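Local coordinates for polysaccharide deacetylase (Bacillus cereus, PDB 4HD5), which binds a zinc ion and is probably a hydrolase that removes acetyl groups from polysaccharides, cleaving carbon-nitrogen bonds other than peptide bonds, at residues K69-E74 with M124-K129; H176-G181 with D223-P228. All blocks are in the same frame, centred on the assembly; numbering follows the deposited sequence.

Contact 1 of 2, residues K69-E74 with M124-K129; sequences KDSLNE and MKEDGK
A beta bulge marks the antiparallel pairing of Leu72 and Glu74 with the end of strand 115-125, in the four-stranded sheet of the N-terminal part of the chain. Leu72 faces Lys125 as a non-hydrogen-bonded pair, and Glu74 faces Met124 as a hydrogen-bonded pair. The register slips by one residue between them, at Asn73, where the chain turns a corner. Met124 is held through both its polar backbone atoms. Met124 N donates to Glu74 O at 2.9 Å. Met124 O accepts from Asn73 N at 3.2 Å, nearly along the C=O axis, although the N-H is bent to 137°. The CA of Leu72 lies 3.3 Å from the same Met124 O, a CA-H...O contact.

Lys125 begins a type I turn that runs to Gly128. Lys125 CG touches Leu72 CD2 at 3.8 Å. Further out, Lys125 CD lies 3.4 Å from Asp70 CG, against the carboxylate. The lysine side chain is kinked beyond CG, which turns NZ back to its own turn, in a long salt bridge with Asp127 OD1. Asp127 OD1 also takes the N-H of Lys129, an Asx turn. Glu126 bends at chi2 (-87°), which brings its carboxylate back beside Ser71. The bond from Ser71 OG to Glu126 OE1 is weak at 3.3 Å, and Lys97 is the stronger partner of that hydroxyl.

Across the segments the sound hydrogen bonds are the two at Met124; a third backbone bond, from Glu126 N to Ser71 O, is weak. Lys125 adds methylene contact, its NZ 4.9 Å from Asp70 OD2.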
# COMPACT_ATOMS: atom_id res chain seq x y z
N LYS A 69 -11.58 13.65 36.30
CA LYS A 69 -11.80 14.44 37.52
C LYS A 69 -13.28 14.75 37.70
O LYS A 69 -13.82 14.58 38.80
CB LYS A 69 -10.97 15.74 37.49
CG LYS A 69 -11.44 16.80 36.50
CD LYS A 69 -10.42 17.92 36.36
CE LYS A 69 -9.26 17.53 35.45
NZ LYS A 69 -8.09 18.42 35.62
N ASP A 70 -13.95 15.20 36.64
CA ASP A 70 -15.36 15.57 36.70
C ASP A 70 -16.24 14.33 36.78
O ASP A 70 -15.85 13.24 36.37
CB ASP A 70 -15.76 16.42 35.48
CG ASP A 70 -15.28 17.86 35.58
OD1 ASP A 70 -15.38 18.46 36.67
OD2 ASP A 70 -14.82 18.41 34.56
N SER A 71 -17.44 14.52 37.32
CA SER A 71 -18.44 13.46 37.38
C SER A 71 -19.36 13.62 36.18
O SER A 71 -19.88 14.71 35.94
CB SER A 71 -19.24 13.55 38.69
OG SER A 71 -20.12 12.45 38.81
N LEU A 72 -19.53 12.54 35.42
CA LEU A 72 -20.32 12.57 34.19
C LEU A 72 -21.41 11.53 34.25
O LEU A 72 -21.17 10.40 34.69
CB LEU A 72 -19.43 12.27 32.97
CG LEU A 72 -18.01 12.85 32.90
CD1 LEU A 72 -17.30 12.29 31.68
CD2 LEU A 72 -18.02 14.37 32.87
N ASN A 73 -22.61 11.88 33.79
CA ASN A 73 -23.67 10.88 33.65
C ASN A 73 -23.61 10.17 32.29
O ASN A 73 -24.25 9.14 32.09
CB ASN A 73 -25.08 11.44 33.94
CG ASN A 73 -25.32 12.82 33.34
OD1 ASN A 73 -24.85 13.13 32.24
ND2 ASN A 73 -26.08 13.65 34.06
N GLU A 74 -22.80 10.71 31.38
CA GLU A 74 -22.64 10.10 30.06
C GLU A 74 -21.34 10.55 29.40
O GLU A 74 -20.90 11.69 29.57
CB GLU A 74 -23.83 10.46 29.16
CG GLU A 74 -23.77 9.87 27.75
CD GLU A 74 -25.04 10.10 26.95
OE1 GLU A 74 -26.01 10.67 27.50
OE2 GLU A 74 -25.07 9.72 25.77
N MET A 124 -20.87 14.54 29.23
CA MET A 124 -21.87 15.45 29.77
C MET A 124 -21.78 15.43 31.30
O MET A 124 -21.98 14.39 31.93
CB MET A 124 -23.28 15.03 29.33
CG MET A 124 -24.35 16.04 29.70
SD MET A 124 -26.00 15.32 29.73
CE MET A 124 -26.26 15.01 27.98
N LYS A 125 -21.49 16.59 31.88
CA LYS A 125 -21.38 16.72 33.33
C LYS A 125 -22.74 16.73 34.04
O LYS A 125 -23.80 16.78 33.39
CB LYS A 125 -20.61 18.00 33.69
CG LYS A 125 -19.15 18.00 33.30
CD LYS A 125 -18.30 18.83 34.26
CE LYS A 125 -18.76 20.27 34.37
NZ LYS A 125 -18.71 20.99 33.06
N GLU A 126 -22.68 16.73 35.37
CA GLU A 126 -23.86 16.78 36.24
C GLU A 126 -24.57 18.14 36.19
O GLU A 126 -25.67 18.28 36.74
CB GLU A 126 -23.48 16.51 37.70
CG GLU A 126 -22.50 15.37 37.99
CD GLU A 126 -23.16 14.02 38.13
OE1 GLU A 126 -23.23 13.50 39.26
OE2 GLU A 126 -23.60 13.48 37.10
N ASP A 127 -23.93 19.15 35.60
CA ASP A 127 -24.52 20.48 35.50
C ASP A 127 -25.14 20.77 34.12
O ASP A 127 -25.53 21.91 33.83
CB ASP A 127 -23.48 21.56 35.87
CG ASP A 127 -22.28 21.59 34.94
OD1 ASP A 127 -22.24 20.82 33.96
OD2 ASP A 127 -21.38 22.41 35.20
N GLY A 128 -25.24 19.74 33.27
CA GLY A 128 -25.89 19.86 31.97
C GLY A 128 -24.96 20.21 30.82
O GLY A 128 -25.34 20.07 29.65
N LYS A 129 -23.75 20.67 31.13
CA LYS A 129 -22.79 21.09 30.12
C LYS A 129 -22.09 19.89 29.49
O LYS A 129 -21.80 18.91 30.18
CB LYS A 129 -21.74 22.02 30.73
CG LYS A 129 -22.30 23.26 31.40
CD LYS A 129 -21.17 24.16 31.90
CE LYS A 129 -21.65 25.11 32.98
NZ LYS A 129 -22.76 26.00 32.53

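Contact 2 of 2, residues H176-G181 with D223-P228; sequences HLKDNG and DDTFKP
Lys178 lies over one face of the Phe226 ring and reaches past it to Asp223. Lys178 CB sits 3.8 Å from the centroid of the Phe226 ring, only 9° off the normal, a CH-pi contact. Lys178 CG follows along the same face, 3.7 Å from Phe226 CG. The side chain leaves with CG opposite the backbone N (chi1 174°) and stays extended to its tip, which carries the amine beyond the ring. There Lys178 NZ forms a salt bridge with Asp223 OD2 at 2.8 Å. The amine meets that oxygen from above the carboxylate plane, 51° out of it.

The other oxygen, Asp223 OD1, is gripped by the loop. It accepts from Phe226 N at 2.9 Å, an Asx motif. Thr225 OG1 also lies very close to Asp223 OD1, on the other side of the carboxylate plane. Further out, Lys178 NZ also donates to Leu221 O at the end of helix 211-221, and Phe226 packs on Leu184 of strand 183-185. Past Lys178 in the chain, helix 167-179 ends in a Schellman motif with Gly181 as C-prime.

A single lysine therefore joins the helix to the loop twice, by its methylenes and by its charge. The bond from Phe226 N probably keeps the carboxylate oriented for that charge.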
# COMPACT_ATOMS: atom_id res chain seq x y z
N HIS A 176 -11.74 -1.47 -13.13
CA HIS A 176 -12.34 -2.09 -11.95
C HIS A 176 -11.84 -1.42 -10.66
O HIS A 176 -12.64 -1.12 -9.74
CB HIS A 176 -12.07 -3.60 -11.92
CG HIS A 176 -12.44 -4.24 -10.62
ND1 HIS A 176 -13.74 -4.55 -10.29
CD2 HIS A 176 -11.68 -4.59 -9.56
CE1 HIS A 176 -13.77 -5.07 -9.07
NE2 HIS A 176 -12.53 -5.12 -8.62
N LEU A 177 -10.54 -1.14 -10.59
CA LEU A 177 -9.97 -0.40 -9.45
C LEU A 177 -10.58 1.01 -9.33
O LEU A 177 -10.87 1.48 -8.22
CB LEU A 177 -8.45 -0.31 -9.58
CG LEU A 177 -7.66 -1.64 -9.65
CD1 LEU A 177 -6.17 -1.37 -9.64
CD2 LEU A 177 -8.02 -2.57 -8.50
N LYS A 178 -10.78 1.68 -10.46
CA LYS A 178 -11.36 3.04 -10.48
C LYS A 178 -12.80 3.02 -9.99
O LYS A 178 -13.18 3.77 -9.08
CB LYS A 178 -11.29 3.64 -11.88
CG LYS A 178 -12.00 4.99 -12.04
CD LYS A 178 -11.74 5.56 -13.42
CE LYS A 178 -12.39 6.93 -13.60
NZ LYS A 178 -11.96 7.53 -14.89
N ASP A 179 -13.60 2.15 -10.57
CA ASP A 179 -15.02 2.08 -10.26
C ASP A 179 -15.30 1.62 -8.82
O ASP A 179 -16.35 1.94 -8.27
CB ASP A 179 -15.74 1.19 -11.28
CG ASP A 179 -15.72 1.77 -12.70
OD1 ASP A 179 -15.39 2.97 -12.88
OD2 ASP A 179 -16.03 1.02 -13.65
N ASN A 180 -14.38 0.89 -8.20
CA ASN A 180 -14.60 0.38 -6.84
C ASN A 180 -13.81 1.15 -5.79
O ASN A 180 -13.74 0.73 -4.64
CB ASN A 180 -14.32 -1.12 -6.78
CG ASN A 180 -15.36 -1.93 -7.53
OD1 ASN A 180 -16.42 -2.24 -6.98
ND2 ASN A 180 -15.09 -2.22 -8.79
N GLY A 181 -13.21 2.27 -6.19
CA GLY A 181 -12.64 3.21 -5.24
C GLY A 181 -11.35 2.74 -4.61
O GLY A 181 -11.09 3.04 -3.45
N ASP A 223 -8.81 11.34 -13.97
CA ASP A 223 -9.74 12.46 -13.92
C ASP A 223 -9.80 12.98 -12.49
O ASP A 223 -9.00 12.57 -11.65
CB ASP A 223 -11.13 12.07 -14.46
CG ASP A 223 -11.76 10.92 -13.70
OD1 ASP A 223 -11.52 10.77 -12.48
OD2 ASP A 223 -12.53 10.17 -14.32
N ASP A 224 -10.74 13.89 -12.21
CA ASP A 224 -10.84 14.53 -10.91
C ASP A 224 -10.89 13.54 -9.76
O ASP A 224 -10.29 13.77 -8.70
CB ASP A 224 -12.08 15.44 -10.85
CG ASP A 224 -12.02 16.57 -11.85
OD1 ASP A 224 -10.97 16.75 -12.51
OD2 ASP A 224 -13.03 17.29 -11.99
N THR A 225 -11.60 12.43 -9.96
CA THR A 225 -11.76 11.41 -8.94
C THR A 225 -10.54 10.49 -8.88
O THR A 225 -10.01 10.24 -7.80
CB THR A 225 -13.02 10.56 -9.18
OG1 THR A 225 -13.01 10.08 -10.53
CG2 THR A 225 -14.28 11.39 -8.96
N PHE A 226 -10.11 10.00 -10.04
CA PHE A 226 -9.13 8.91 -10.12
C PHE A 226 -7.73 9.41 -10.47
O PHE A 226 -7.50 9.96 -11.54
CB PHE A 226 -9.59 7.89 -11.15
CG PHE A 226 -8.79 6.61 -11.15
CD1 PHE A 226 -8.77 5.79 -10.03
CD2 PHE A 226 -8.08 6.22 -12.27
CE1 PHE A 226 -8.05 4.61 -10.04
CE2 PHE A 226 -7.36 5.04 -12.29
CZ PHE A 226 -7.34 4.24 -11.16
N LYS A 227 -6.78 9.19 -9.55
CA LYS A 227 -5.40 9.61 -9.72
C LYS A 227 -4.51 8.38 -9.72
O LYS A 227 -4.06 7.96 -8.67
CB LYS A 227 -4.99 10.50 -8.56
CG LYS A 227 -5.79 11.79 -8.43
CD LYS A 227 -5.41 12.52 -7.15
CE LYS A 227 -6.29 13.75 -6.94
NZ LYS A 227 -6.22 14.66 -8.11
N PRO A 228 -4.26 7.80 -10.90
CA PRO A 228 -3.51 6.55 -10.91
C PRO A 228 -2.03 6.74 -10.61
O PRO A 228 -1.46 7.81 -10.84
CB PRO A 228 -3.69 6.05 -12.35
CG PRO A 228 -3.84 7.30 -13.14
CD PRO A 228 -4.55 8.28 -12.27

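The two contacts share no helix or strand, and their centres lie about 46 Å apart. Contact 1 is a surface contact at the far end of the antiparallel sheet, its centre about 43 Å from the centre of the chain. Contact 2 is partly buried, its centre about 16 Å from that of the chain, on the outside of the TIM-barrel-like deacetylase domain. The chemistry follows the place. In contact 1 backbone bonds between strands dominate. In contact 2 no backbone bond crosses, and one lysine side chain links a helix to a loop. Contact 1 buries more surface, 435 against 197 Å². Both lie away from the zinc site.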